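Local structure of acinetobacter secreted protease CpaA (Acinetobacter nosocomialis M2, 6O38) at residues Leu504-Phe518 against Val547-Ile561. The protein is a secreted zinc metalloprotease that binds its chaperone CpaB and is probably exported by the type II secretion system. Numbering follows the deposited sequence.
Sequences LGLYHNGSTNIGSGF and VRLGEEGKIDAVSVI. With ZN (zinc ion), chain M.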
ATOM      1  N   LEU A 504     -14.033  17.652   6.136  1.00 49.23           N
ATOM      2  CA  LEU A 504     -12.983  18.611   5.821  1.00 48.99           C
ATOM      3  C   LEU A 504     -13.311  19.464   4.603  1.00 49.90           C
ATOM      4  O   LEU A 504     -12.623  20.463   4.367  1.00 50.26           O
ATOM      5  CB  LEU A 504     -11.658  17.879   5.601  1.00 47.35           C
ATOM      6  CG  LEU A 504     -10.983  17.327   6.859  1.00 46.63           C
ATOM      7  CD1 LEU A 504      -9.850  16.382   6.497  1.00 45.15           C
ATOM      8  CD2 LEU A 504     -10.470  18.464   7.725  1.00 47.13           C
ATOM      9  N   GLY A 505     -14.325  19.100   3.833  1.00 49.83           N
ATOM     10  CA  GLY A 505     -14.757  19.875   2.695  1.00 50.72           C
ATOM     11  C   GLY A 505     -14.570  19.219   1.340  1.00 49.90           C
ATOM     12  O   GLY A 505     -14.525  19.934   0.332  1.00 50.39           O
ATOM     13  N   LEU A 506     -14.466  17.895   1.283  1.00 50.28           N
ATOM     14  CA  LEU A 506     -14.157  17.187   0.052  1.00 49.58           C
ATOM     15  C   LEU A 506     -15.413  16.555  -0.538  1.00 50.96           C
ATOM     16  O   LEU A 506     -16.343  16.179   0.181  1.00 51.97           O
ATOM     17  CB  LEU A 506     -13.100  16.110   0.298  1.00 48.07           C
ATOM     18  CG  LEU A 506     -11.777  16.614   0.876  1.00 47.01           C
ATOM     19  CD1 LEU A 506     -10.789  15.471   1.032  1.00 45.63           C
ATOM     20  CD2 LEU A 506     -11.199  17.718   0.005  1.00 46.94           C
ATOM     21  N   TYR A 507     -15.426  16.443  -1.862  1.00 51.37           N
ATOM     22  CA  TYR A 507     -16.519  15.835  -2.602  1.00 52.23           C
ATOM     23  C   TYR A 507     -16.012  14.597  -3.331  1.00 51.54           C
ATOM     24  O   TYR A 507     -14.808  14.332  -3.395  1.00 50.03           O
ATOM     25  CB  TYR A 507     -17.130  16.831  -3.597  1.00 53.38           C
ATOM     26  CG  TYR A 507     -17.705  18.076  -2.958  1.00 54.60           C
ATOM     27  CD1 TYR A 507     -16.884  19.140  -2.603  1.00 54.42           C
ATOM     28  CD2 TYR A 507     -19.067  18.190  -2.715  1.00 56.06           C
ATOM     29  CE1 TYR A 507     -17.404  20.280  -2.019  1.00 55.76           C
ATOM     30  CE2 TYR A 507     -19.596  19.327  -2.132  1.00 57.25           C
ATOM     31  CZ  TYR A 507     -18.760  20.368  -1.787  1.00 57.18           C
ATOM     32  OH  TYR A 507     -19.283  21.501  -1.206  1.00 58.65           O
ATOM     33  N   HIS A 508     -16.948  13.830  -3.883  1.00 54.71           N
ATOM     34  CA  HIS A 508     -16.584  12.636  -4.629  1.00 54.12           C
ATOM     35  C   HIS A 508     -15.969  13.013  -5.976  1.00 53.72           C
ATOM     36  O   HIS A 508     -16.039  14.159  -6.428  1.00 54.12           O
ATOM     37  CB  HIS A 508     -17.802  11.737  -4.839  1.00 55.24           C
ATOM     38  CG  HIS A 508     -18.286  11.072  -3.589  1.00 55.49           C
ATOM     39  ND1 HIS A 508     -19.597  10.689  -3.409  1.00 56.78           N
ATOM     40  CD2 HIS A 508     -17.631  10.716  -2.458  1.00 54.65           C
ATOM     41  CE1 HIS A 508     -19.731  10.129  -2.220  1.00 56.71           C
ATOM     42  NE2 HIS A 508     -18.553  10.133  -1.624  1.00 55.45           N
ATOM     43  N   ASN A 509     -15.346  12.022  -6.612  1.00 52.01           N
ATOM     44  CA  ASN A 509     -14.777  12.221  -7.938  1.00 51.65           C
ATOM     45  C   ASN A 509     -15.859  12.649  -8.922  1.00 53.07           C
ATOM     46  O   ASN A 509     -17.018  12.235  -8.829  1.00 54.25           O
ATOM     47  CB  ASN A 509     -14.098  10.938  -8.421  1.00 50.92           C
ATOM     48  CG  ASN A 509     -15.027   9.741  -8.391  1.00 51.85           C
ATOM     49  OD1 ASN A 509     -15.378   9.237  -7.323  1.00 52.02           O
ATOM     50  ND2 ASN A 509     -15.429   9.274  -9.568  1.00 52.55           N
ATOM     51  N   GLY A 510     -15.469  13.490  -9.880  1.00 53.27           N
ATOM     52  CA  GLY A 510     -16.402  14.052 -10.829  1.00 54.68           C
ATOM     53  C   GLY A 510     -17.022  15.366 -10.406  1.00 55.58           C
ATOM     54  O   GLY A 510     -17.628  16.045 -11.245  1.00 56.71           O
ATOM     55  N   SER A 511     -16.900  15.738  -9.134  1.00 55.19           N
ATOM     56  CA  SER A 511     -17.462  16.991  -8.650  1.00 56.37           C
ATOM     57  C   SER A 511     -16.783  18.186  -9.309  1.00 56.34           C
ATOM     58  O   SER A 511     -15.616  18.131  -9.705  1.00 55.11           O
ATOM     59  CB  SER A 511     -17.318  17.085  -7.132  1.00 56.17           C
ATOM     60  OG  SER A 511     -17.833  18.312  -6.646  1.00 57.43           O
ATOM     61  N   THR A 512     -17.537  19.282  -9.424  1.00 57.79           N
ATOM     62  CA  THR A 512     -16.995  20.524  -9.963  1.00 58.10           C
ATOM     63  C   THR A 512     -16.038  21.220  -9.004  1.00 57.56           C
ATOM     64  O   THR A 512     -15.342  22.152  -9.421  1.00 57.50           O
ATOM     65  CB  THR A 512     -18.135  21.479 -10.322  1.00 59.71           C
ATOM     66  OG1 THR A 512     -18.707  22.013  -9.122  1.00 60.49           O
ATOM     67  CG2 THR A 512     -19.215  20.747 -11.105  1.00 60.60           C
ATOM     68  N   ASN A 513     -15.982  20.797  -7.744  1.00 57.05           N
ATOM     69  CA  ASN A 513     -15.110  21.433  -6.770  1.00 56.59           C
ATOM     70  C   ASN A 513     -13.682  20.917  -6.899  1.00 54.70           C
ATOM     71  O   ASN A 513     -13.444  19.760  -7.257  1.00 53.59           O
ATOM     72  CB  ASN A 513     -15.623  21.191  -5.350  1.00 57.10           C
ATOM     73  CG  ASN A 513     -16.857  22.011  -5.029  1.00 59.09           C
ATOM     74  OD1 ASN A 513     -16.774  23.039  -4.357  1.00 60.01           O
ATOM     75  ND2 ASN A 513     -18.010  21.564  -5.514  1.00 59.79           N
ATOM     76  N   ILE A 514     -12.725  21.800  -6.608  1.00 53.91           N
ATOM     77  CA  ILE A 514     -11.320  21.411  -6.658  1.00 52.15           C
ATOM     78  C   ILE A 514     -11.008  20.383  -5.577  1.00 51.01           C
ATOM     79  O   ILE A 514     -10.127  19.533  -5.752  1.00 49.49           O
ATOM     80  CB  ILE A 514     -10.418  22.657  -6.554  1.00 52.46           C
ATOM     81  CG1 ILE A 514      -8.965  22.301  -6.870  1.00 50.84           C
ATOM     82  CG2 ILE A 514     -10.532  23.302  -5.177  1.00 53.30           C
ATOM     83  CD1 ILE A 514      -8.032  23.491  -6.849  1.00 51.20           C
ATOM     84  N   GLY A 515     -11.719  20.435  -4.452  1.00 48.99           N
ATOM     85  CA  GLY A 515     -11.547  19.461  -3.394  1.00 48.23           C
ATOM     86  C   GLY A 515     -12.358  18.206  -3.637  1.00 48.78           C
ATOM     87  O   GLY A 515     -13.397  17.998  -3.005  1.00 49.85           O
ATOM     88  N   SER A 516     -11.894  17.364  -4.558  1.00 48.85           N
ATOM     89  CA  SER A 516     -12.627  16.172  -4.954  1.00 49.07           C
ATOM     90  C   SER A 516     -11.652  15.021  -5.150  1.00 47.71           C
ATOM     91  O   SER A 516     -10.439  15.218  -5.258  1.00 46.57           O
ATOM     92  CB  SER A 516     -13.438  16.409  -6.236  1.00 50.16           C
ATOM     93  OG  SER A 516     -12.599  16.821  -7.301  1.00 49.59           O
ATOM     94  N   GLY A 517     -12.202  13.809  -5.192  1.00 47.69           N
ATOM     95  CA  GLY A 517     -11.376  12.628  -5.301  1.00 46.80           C
ATOM     96  C   GLY A 517     -10.859  12.385  -6.706  1.00 46.59           C
ATOM     97  O   GLY A 517     -11.330  12.956  -7.689  1.00 47.37           O
ATOM     98  N   PHE A 518      -9.857  11.513  -6.784  1.00 44.88           N
ATOM     99  CA  PHE A 518      -9.237  11.111  -8.041  1.00 44.66           C
ATOM    100  C   PHE A 518      -9.556   9.640  -8.282  1.00 45.36           C
ATOM    101  O   PHE A 518      -9.049   8.766  -7.572  1.00 44.87           O
ATOM    102  CB  PHE A 518      -7.728  11.350  -8.000  1.00 43.12           C
ATOM    103  CG  PHE A 518      -7.014  10.956  -9.260  1.00 42.95           C
ATOM    104  CD1 PHE A 518      -7.041  11.778 -10.375  1.00 43.30           C
ATOM    105  CD2 PHE A 518      -6.308   9.767  -9.328  1.00 42.58           C
ATOM    106  CE1 PHE A 518      -6.380  11.418 -11.534  1.00 43.27           C
ATOM    107  CE2 PHE A 518      -5.646   9.402 -10.484  1.00 42.57           C
ATOM    108  CZ  PHE A 518      -5.683  10.229 -11.589  1.00 42.90           C
ATOM    109  N   VAL A 547       1.077   7.146 -11.791  1.00 40.34           N
ATOM    110  CA  VAL A 547       0.004   8.043 -12.199  1.00 41.13           C
ATOM    111  C   VAL A 547      -0.114   9.183 -11.196  1.00 40.01           C
ATOM    112  O   VAL A 547      -0.172   8.961  -9.980  1.00 38.36           O
ATOM    113  CB  VAL A 547      -1.320   7.274 -12.327  1.00 41.69           C
ATOM    114  CG1 VAL A 547      -2.459   8.224 -12.667  1.00 43.33           C
ATOM    115  CG2 VAL A 547      -1.197   6.182 -13.378  1.00 43.14           C
ATOM    116  N   ARG A 548      -0.136  10.412 -11.703  1.00 40.97           N
ATOM    117  CA  ARG A 548      -0.330  11.573 -10.846  1.00 40.21           C
ATOM    118  C   ARG A 548      -1.737  11.569 -10.259  1.00 40.08           C
ATOM    119  O   ARG A 548      -2.726  11.441 -10.986  1.00 41.81           O
ATOM    120  CB  ARG A 548      -0.068  12.858 -11.629  1.00 42.01           C
ATOM    121  CG  ARG A 548      -0.503  14.121 -10.915  1.00 41.77           C
ATOM    122  CD  ARG A 548       0.352  15.302 -11.332  1.00 42.94           C
ATOM    123  NE  ARG A 548       0.508  15.407 -12.777  1.00 45.50           N
ATOM    124  CZ  ARG A 548       1.592  15.893 -13.370  1.00 46.66           C
ATOM    125  NH1 ARG A 548       2.616  16.316 -12.640  1.00 46.17           N
ATOM    126  NH2 ARG A 548       1.657  15.955 -14.693  1.00 49.32           N
ATOM    127  N   LEU A 549      -1.822  11.709  -8.939  1.00 41.43           N
ATOM    128  CA  LEU A 549      -3.083  11.575  -8.211  1.00 40.94           C
ATOM    129  C   LEU A 549      -3.816  12.908  -8.082  1.00 41.79           C
ATOM    130  O   LEU A 549      -4.188  13.329  -6.988  1.00 41.06           O
ATOM    131  CB  LEU A 549      -2.816  10.965  -6.841  1.00 39.13           C
ATOM    132  CG  LEU A 549      -2.181   9.573  -6.832  1.00 38.47           C
ATOM    133  CD1 LEU A 549      -1.977   9.086  -5.408  1.00 37.18           C
ATOM    134  CD2 LEU A 549      -3.033   8.592  -7.622  1.00 39.40           C
ATOM    135  N   GLY A 550      -4.037  13.580  -9.201  1.00 41.50           N
ATOM    136  CA  GLY A 550      -4.706  14.864  -9.180  1.00 42.67           C
ATOM    137  C   GLY A 550      -4.344  15.685 -10.402  1.00 44.62           C
ATOM    138  O   GLY A 550      -3.730  15.194 -11.349  1.00 45.21           O
ATOM    139  N   GLU A 551      -4.745  16.954 -10.349  1.00 48.00           N
ATOM    140  CA  GLU A 551      -4.546  17.874 -11.463  1.00 49.92           C
ATOM    141  C   GLU A 551      -4.561  19.297 -10.925  1.00 51.11           C
ATOM    142  O   GLU A 551      -5.451  19.651 -10.145  1.00 51.14           O
ATOM    143  CB  GLU A 551      -5.631  17.681 -12.528  1.00 52.41           C
ATOM    144  CG  GLU A 551      -5.436  18.513 -13.784  1.00 56.02           C
ATOM    145  CD  GLU A 551      -6.349  18.077 -14.913  1.00 59.44           C
ATOM    146  OE1 GLU A 551      -7.204  17.195 -14.683  1.00 59.20           O
ATOM    147  OE2 GLU A 551      -6.212  18.617 -16.031  1.00 62.59           O
ATOM    148  N   GLU A 552      -3.579  20.100 -11.332  1.00 52.26           N
ATOM    149  CA  GLU A 552      -3.454  21.462 -10.824  1.00 53.82           C
ATOM    150  C   GLU A 552      -4.697  22.288 -11.138  1.00 55.20           C
ATOM    151  O   GLU A 552      -5.026  22.518 -12.308  1.00 56.35           O
ATOM    152  CB  GLU A 552      -2.212  22.140 -11.405  1.00 55.22           C
ATOM    153  CG  GLU A 552      -0.872  21.557 -10.951  1.00 54.95           C
ATOM    154  CD  GLU A 552      -0.471  20.301 -11.697  1.00 54.43           C
ATOM    155  OE1 GLU A 552      -1.283  19.791 -12.497  1.00 53.82           O
ATOM    156  OE2 GLU A 552       0.666  19.828 -11.486  1.00 54.26           O
ATOM    157  N   GLY A 553      -5.389  22.725 -10.086  1.00 53.64           N
ATOM    158  CA  GLY A 553      -6.539  23.595 -10.202  1.00 55.20           C
ATOM    159  C   GLY A 553      -7.875  22.919 -10.429  1.00 54.70           C
ATOM    160  O   GLY A 553      -8.903  23.610 -10.433  1.00 56.07           O
ATOM    161  N   LYS A 554      -7.908  21.606 -10.621  1.00 53.57           N
ATOM    162  CA  LYS A 554      -9.177  20.912 -10.813  1.00 53.75           C
ATOM    163  C   LYS A 554      -9.433  19.811  -9.796  1.00 51.51           C
ATOM    164  O   LYS A 554     -10.545  19.715  -9.273  1.00 51.76           O
ATOM    165  CB  LYS A 554      -9.269  20.351 -12.239  1.00 56.31           C
ATOM    166  CG  LYS A 554      -9.421  21.452 -13.282  1.00 59.95           C
ATOM    167  CD  LYS A 554      -9.912  20.933 -14.621  1.00 63.21           C
ATOM    168  CE  LYS A 554     -10.259  22.092 -15.546  1.00 67.09           C
ATOM    169  NZ  LYS A 554     -10.494  21.658 -16.950  1.00 70.79           N
ATOM    170  N   ILE A 555      -8.444  18.972  -9.500  1.00 50.59           N
ATOM    171  CA  ILE A 555      -8.600  17.868  -8.554  1.00 48.73           C
ATOM    172  C   ILE A 555      -7.447  17.972  -7.563  1.00 47.73           C
ATOM    173  O   ILE A 555      -6.340  17.494  -7.834  1.00 46.88           O
ATOM    174  CB  ILE A 555      -8.617  16.498  -9.242  1.00 48.00           C
ATOM    175  CG1 ILE A 555      -9.725  16.439 -10.297  1.00 50.94           C
ATOM    176  CG2 ILE A 555      -8.806  15.389  -8.217  1.00 46.03           C
ATOM    177  CD1 ILE A 555      -9.687  15.190 -11.152  1.00 51.62           C
ATOM    178  N   ASP A 556      -7.702  18.599  -6.411  1.00 46.50           N
ATOM    179  CA  ASP A 556      -6.676  18.780  -5.380  1.00 45.82           C
ATOM    180  C   ASP A 556      -7.383  18.775  -4.022  1.00 45.67           C
ATOM    181  O   ASP A 556      -7.836  19.816  -3.541  1.00 47.47           O
ATOM    182  CB  ASP A 556      -5.894  20.066  -5.608  1.00 47.78           C
ATOM    183  CG  ASP A 556      -4.640  20.148  -4.758  1.00 47.71           C
ATOM    184  OD1 ASP A 556      -4.426  19.258  -3.908  1.00 46.12           O
ATOM    185  OD2 ASP A 556      -3.862  21.108  -4.946  1.00 49.61           O
ATOM    186  N   ALA A 557      -7.458  17.593  -3.408  1.00 43.41           N
ATOM    187  CA  ALA A 557      -8.099  17.484  -2.101  1.00 43.09           C
ATOM    188  C   ALA A 557      -7.208  18.038  -0.995  1.00 43.16           C
ATOM    189  O   ALA A 557      -7.704  18.649  -0.042  1.00 44.22           O
ATOM    190  CB  ALA A 557      -8.467  16.029  -1.812  1.00 41.84           C
ATOM    191  N   VAL A 558      -5.894  17.826  -1.102  1.00 41.62           N
ATOM    192  CA  VAL A 558      -4.978  18.237  -0.041  1.00 41.96           C
ATOM    193  C   VAL A 558      -4.988  19.753   0.123  1.00 44.98           C
ATOM    194  O   VAL A 558      -4.873  20.272   1.241  1.00 46.03           O
ATOM    195  CB  VAL A 558      -3.562  17.703  -0.327  1.00 40.78           C
ATOM    196  CG1 VAL A 558      -2.574  18.203   0.715  1.00 41.57           C
ATOM    197  CG2 VAL A 558      -3.571  16.181  -0.367  1.00 38.28           C
ATOM    198  N   SER A 559      -5.142  20.488  -0.982  1.00 40.93           N
ATOM    199  CA  SER A 559      -5.161  21.945  -0.895  1.00 43.96           C
ATOM    200  C   SER A 559      -6.381  22.449  -0.135  1.00 45.39           C
ATOM    201  O   SER A 559      -6.297  23.466   0.562  1.00 48.08           O
ATOM    202  CB  SER A 559      -5.119  22.557  -2.294  1.00 44.87           C
ATOM    203  OG  SER A 559      -6.335  22.329  -2.986  1.00 44.87           O
ATOM    204  N   VAL A 560      -7.514  21.757  -0.249  1.00 44.02           N
ATOM    205  CA  VAL A 560      -8.705  22.157   0.493  1.00 45.16           C
ATOM    206  C   VAL A 560      -8.598  21.733   1.953  1.00 43.81           C
ATOM    207  O   VAL A 560      -9.010  22.471   2.855  1.00 45.04           O
ATOM    208  CB  VAL A 560      -9.964  21.582  -0.182  1.00 44.45           C
ATOM    209  CG1 VAL A 560     -11.192  21.809   0.686  1.00 45.23           C
ATOM    210  CG2 VAL A 560     -10.158  22.214  -1.552  1.00 45.86           C
ATOM    211  N   ILE A 561      -8.043  20.546   2.209  1.00 44.71           N
ATOM    212  CA  ILE A 561      -7.846  20.090   3.583  1.00 43.24           C
ATOM    213  C   ILE A 561      -6.946  21.059   4.341  1.00 43.96           C
ATOM    214  O   ILE A 561      -7.235  21.441   5.481  1.00 44.01           O
ATOM    215  CB  ILE A 561      -7.273  18.661   3.601  1.00 40.91           C
ATOM    216  CG1 ILE A 561      -8.286  17.667   3.031  1.00 40.30           C
ATOM    217  CG2 ILE A 561      -6.869  18.265   5.011  1.00 40.16           C
ATOM    218  CD1 ILE A 561      -7.770  16.245   2.972  1.00 38.53           C
TER
HETATM  219 ZN    ZN M 601     -19.028  10.071   0.402  1.00 55.35          ZN
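Asp556 N gives the one backbone hydrogen bond between 504-518 and 547-561, reaching Ile514 O at 2.7 Å with a nearly straight N-H...O angle of 172°. Beside it, Ile514 CA lies 3.2 Å from Lys554 O as a CA-H...O contact. Asp556 is also the N-cap of helix 557-569, its OD1 accepting from Ser559 N from above the carboxylate plane, so the same residue bonds to the loop through its backbone N and caps the helix through its carboxylate.

Apolar packing flanks this link. Leu506 straddles Ala557 CB with both methyls, CD1 also meeting Ile561 CD1 at 3.7 Å, while Val560 CG2 lies 3.6 Å from Gly515 CA.

With CG anti to the backbone N (chi1 180°), the Phe518 ring reaches across to 547-550 and takes Leu549 CA over one face in a CH-pi contact, 4.1 Å from the centroid. Val547 CG1 meets the ring's edge at CZ.

His508 of the same loop binds zinc with His498 and His502, consistent with the extended HExxHxxGxxH motif of metzincins, and Asp170 of the CpaB chain joins them. One backbone bond at Ile514 and apolar packing of Leu506, Gly515 and Phe518 thus join the loop to 547-561, while His508 itself takes no part in that packing.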